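Local coordinates for ZINC phosphodiesterase ELAC protein 1 (Homo sapiens, PDB 3ZWF), which is a zinc phosphodiesterase that removes 2',3'-cyclic phosphates from tRNAs during their repair and has some tRNA 3'-processing endonuclease activity, at residues E29-D34 with F171-F176. Sequence-based numbering, arbitrary orientation.
Sequences ECWLFD and FVVKAF
The indole of W31 reaches across from strand 29-33 and rests the outer edge of its six-membered ring against the adjoining side chains of F171 and V173, two residues on the same side of strand 171-179. Against F171 it forms an edge-to-face pair: the ring centroids of W31 and F171 are 5.0 Å apart and their planes are inclined at 64°. W31 CH2 stands over one face of the phenyl ring, displaced toward its rim, with F171 CD2 the nearest atom at 3.7 Å. The neighbouring corner, W31 CZ3, packs on the methyl V173 CG2, also at 3.7 Å; the torsion that puts CG2 anti to the carbonyl carbon turns this methyl toward the indole.

The polar side of the indole is held within its own strand. W31 NE1 donates to E29 OE2 over 2.9 Å in a nearly straight bond (164°), the acceptor lying close to the indole plane although the N-H comes from above the carboxylate plane. E29 OE2 also bonds T54 OG1, which ties this grip to the adjacent strand 53-57. F166 and V189 of the second sheet add further apolar contacts to W31.

Between 29-34 and 171-176 the closest CA atoms, those of W31 and V173, are 11.5 Å apart, and side chains alone span the gap: this is face-to-face sheet packing in the hydrophobic core of the αββα metallo-β-lactamase fold.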
# COMPACT_ATOMS: atom_id res chain seq x y z
N GLU A 29 0.11 -25.08 0.18
CA GLU A 29 0.54 -24.12 -0.86
C GLU A 29 -0.54 -23.07 -1.13
O GLU A 29 -1.68 -23.43 -1.47
CB GLU A 29 0.91 -24.84 -2.16
CG GLU A 29 1.14 -23.89 -3.35
CD GLU A 29 1.96 -24.50 -4.48
OE1 GLU A 29 2.35 -25.68 -4.38
OE2 GLU A 29 2.21 -23.78 -5.49
N CYS A 30 -0.16 -21.78 -0.96
CA CYS A 30 -1.07 -20.63 -1.11
C CYS A 30 -0.84 -19.87 -2.40
O CYS A 30 0.30 -19.48 -2.70
CB CYS A 30 -0.98 -19.65 0.09
SG CYS A 30 -1.58 -20.30 1.62
N TRP A 31 -1.91 -19.64 -3.14
CA TRP A 31 -1.91 -18.73 -4.29
C TRP A 31 -2.79 -17.50 -4.00
O TRP A 31 -3.96 -17.62 -3.63
CB TRP A 31 -2.42 -19.38 -5.59
CG TRP A 31 -1.66 -20.55 -6.05
CD1 TRP A 31 -0.44 -20.98 -5.62
CD2 TRP A 31 -2.06 -21.45 -7.10
NE1 TRP A 31 -0.06 -22.12 -6.32
CE2 TRP A 31 -1.05 -22.43 -7.22
CE3 TRP A 31 -3.17 -21.52 -7.93
CZ2 TRP A 31 -1.13 -23.46 -8.15
CZ3 TRP A 31 -3.27 -22.57 -8.84
CH2 TRP A 31 -2.25 -23.52 -8.93
N LEU A 32 -2.20 -16.33 -4.16
CA LEU A 32 -2.91 -15.08 -3.92
C LEU A 32 -3.44 -14.47 -5.22
O LEU A 32 -2.71 -14.30 -6.20
CB LEU A 32 -1.96 -14.08 -3.22
CG LEU A 32 -2.48 -12.65 -2.95
CD1 LEU A 32 -3.62 -12.66 -1.96
CD2 LEU A 32 -1.32 -11.78 -2.43
N PHE A 33 -4.71 -14.11 -5.20
CA PHE A 33 -5.39 -13.47 -6.31
C PHE A 33 -5.73 -12.05 -5.86
O PHE A 33 -6.59 -11.85 -4.99
CB PHE A 33 -6.66 -14.25 -6.71
CG PHE A 33 -6.35 -15.56 -7.34
CD1 PHE A 33 -6.08 -16.68 -6.57
CD2 PHE A 33 -6.28 -15.68 -8.74
CE1 PHE A 33 -5.78 -17.93 -7.19
CE2 PHE A 33 -5.95 -16.89 -9.34
CZ PHE A 33 -5.71 -18.02 -8.56
N ASP A 34 -5.02 -11.11 -6.48
CA ASP A 34 -5.04 -9.67 -6.18
C ASP A 34 -4.40 -9.33 -4.84
O ASP A 34 -4.25 -10.16 -3.94
CB ASP A 34 -6.43 -9.05 -6.36
CG ASP A 34 -6.82 -8.91 -7.88
OD1 ASP A 34 -5.93 -8.95 -8.70
OD2 ASP A 34 -8.01 -8.71 -8.20
N PHE A 171 -2.17 -29.15 -11.88
CA PHE A 171 -3.06 -28.05 -12.24
C PHE A 171 -2.87 -27.57 -13.66
O PHE A 171 -1.75 -27.59 -14.19
CB PHE A 171 -2.84 -26.83 -11.33
CG PHE A 171 -3.16 -27.07 -9.90
CD1 PHE A 171 -4.48 -27.12 -9.48
CD2 PHE A 171 -2.15 -27.26 -8.96
CE1 PHE A 171 -4.79 -27.36 -8.13
CE2 PHE A 171 -2.44 -27.48 -7.62
CZ PHE A 171 -3.76 -27.54 -7.20
N VAL A 172 -3.94 -27.08 -14.26
CA VAL A 172 -3.85 -26.22 -15.45
C VAL A 172 -4.48 -24.90 -15.08
O VAL A 172 -5.65 -24.87 -14.66
CB VAL A 172 -4.61 -26.78 -16.67
CG1 VAL A 172 -4.24 -25.98 -17.91
CG2 VAL A 172 -4.27 -28.20 -16.88
N VAL A 173 -3.70 -23.82 -15.23
CA VAL A 173 -4.18 -22.47 -14.94
C VAL A 173 -4.09 -21.57 -16.17
O VAL A 173 -3.06 -21.52 -16.86
CB VAL A 173 -3.44 -21.84 -13.73
CG1 VAL A 173 -3.98 -20.46 -13.40
CG2 VAL A 173 -3.57 -22.77 -12.54
N LYS A 174 -5.21 -20.91 -16.46
CA LYS A 174 -5.35 -20.05 -17.64
C LYS A 174 -5.96 -18.74 -17.24
O LYS A 174 -6.62 -18.67 -16.21
CB LYS A 174 -6.21 -20.73 -18.72
CG LYS A 174 -5.59 -21.98 -19.27
CD LYS A 174 -6.50 -22.67 -20.26
CE LYS A 174 -5.74 -23.79 -20.91
NZ LYS A 174 -6.67 -24.50 -21.78
N ALA A 175 -5.71 -17.71 -18.05
CA ALA A 175 -6.40 -16.42 -17.90
C ALA A 175 -7.28 -16.19 -19.13
O ALA A 175 -7.06 -16.75 -20.21
CB ALA A 175 -5.42 -15.28 -17.72
N PHE A 176 -8.28 -15.35 -18.94
CA PHE A 176 -9.15 -14.92 -20.03
C PHE A 176 -9.51 -13.44 -19.86
O PHE A 176 -9.37 -12.87 -18.78
CB PHE A 176 -10.40 -15.80 -20.15
CG PHE A 176 -11.21 -15.93 -18.86
CD1 PHE A 176 -10.86 -16.84 -17.88
CD2 PHE A 176 -12.32 -15.12 -18.64
CE1 PHE A 176 -11.58 -16.93 -16.72
CE2 PHE A 176 -13.09 -15.23 -17.48
CZ PHE A 176 -12.72 -16.14 -16.51